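Local coordinates for glyoxalase family protein (Listeria monocytogenes, PDB 2P7Q) that catalyses the hydration of fosfomycin as a manganese-containing resistance enzyme of the glyoxalase superfamily, at residues 31-34 with 35-38. The protein carries 1 engineered substitution. Sequence-based numbering, arbitrary orientation.
Sequences IYSS and GDKT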
# COMPACT_ATOMS: atom_id res chain seq x y z
N ILE A 31 15.95 -9.65 -1.74
CA ILE A 31 16.55 -9.79 -3.06
C ILE A 31 17.59 -8.73 -3.30
O ILE A 31 18.32 -8.78 -4.30
CB ILE A 31 15.48 -9.67 -4.17
CG1 ILE A 31 14.84 -8.28 -4.12
CG2 ILE A 31 14.41 -10.75 -3.99
CD1 ILE A 31 13.83 -8.03 -5.21
N TYR A 32 17.67 -7.76 -2.40
CA TYR A 32 18.63 -6.70 -2.56
C TYR A 32 18.90 -5.97 -1.26
O TYR A 32 17.98 -5.65 -0.51
CB TYR A 32 18.15 -5.69 -3.61
CG TYR A 32 19.01 -4.46 -3.66
CD1 TYR A 32 20.23 -4.47 -4.34
CD2 TYR A 32 18.67 -3.32 -2.94
CE1 TYR A 32 21.09 -3.38 -4.29
CE2 TYR A 32 19.52 -2.23 -2.88
CZ TYR A 32 20.74 -2.27 -3.56
OH TYR A 32 21.60 -1.21 -3.46
N SER A 33 20.18 -5.71 -1.00
CA SER A 33 20.62 -5.01 0.20
C SER A 33 21.59 -3.94 -0.26
O SER A 33 22.44 -4.21 -1.10
CB SER A 33 21.31 -5.98 1.16
OG SER A 33 21.54 -5.38 2.42
N SER A 34 21.47 -2.73 0.27
CA SER A 34 22.38 -1.66 -0.12
C SER A 34 23.77 -2.03 0.35
O SER A 34 24.78 -1.54 -0.18
CB SER A 34 21.94 -0.32 0.48
OG SER A 34 21.86 -0.37 1.89
N GLY A 35 23.83 -2.90 1.36
CA GLY A 35 25.11 -3.35 1.88
C GLY A 35 25.87 -4.19 0.87
O GLY A 35 27.08 -4.35 0.97
N ASP A 36 25.14 -4.72 -0.11
CA ASP A 36 25.71 -5.55 -1.17
C ASP A 36 26.70 -4.73 -2.00
O ASP A 36 27.05 -5.11 -3.12
CB ASP A 36 24.62 -6.07 -2.12
CG ASP A 36 23.61 -6.99 -1.42
OD1 ASP A 36 22.57 -7.31 -2.04
OD2 ASP A 36 23.87 -7.39 -0.26
N LYS A 37 27.14 -3.59 -1.45
CA LYS A 37 28.07 -2.72 -2.15
C LYS A 37 28.46 -1.52 -1.30
O LYS A 37 27.89 -1.28 -0.23
CB LYS A 37 27.44 -2.23 -3.46
CG LYS A 37 26.13 -1.49 -3.25
CD LYS A 37 25.57 -0.96 -4.55
CE LYS A 37 24.42 -0.01 -4.28
NZ LYS A 37 24.85 1.12 -3.41
N THR A 38 29.45 -0.76 -1.78
CA THR A 38 29.91 0.44 -1.08
C THR A 38 29.33 1.67 -1.78
O THR A 38 29.10 1.66 -2.99
CB THR A 38 31.44 0.49 -1.09
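With CG beside its own backbone N (chi1 -63°), D36 folds its carboxylate back over S33, while K37, CG wedged between N and carbonyl carbon (chi1 58°), sends its chain toward the far end of Y32. The first pair shows how a turn after a strand can be bound at two points. S33 O accepts D36 N at 2.9 Å, closing a type I beta turn with S34 and G35 at its corners. In return D36 OD1 takes the N-H of S33 at 3.1 Å, the donor lying well above the carboxylate plane and the bond moderately bent at 147°. D36 OD2 lies 3.2 Å from S33 CB, a plain van der Waals contact, while the bond to OD1 helps hold the carboxylate in place. Beyond the turn, Y32 and K37 cross obliquely: K37 CE meets Y32 OH at 3.2 Å, at the ring edge, and NZ bends on to a weak bond with F39 O. Buried S34 OG accepts the N-H of E44, probably the proton acceptor. The turn follows strand 29-33, outermost in its sheet within this chain, whose I31 and Y32 form a classic bulge opposite F46 of antiparallel strand 44-49, with L124 and L128 of the second subunit packing on them.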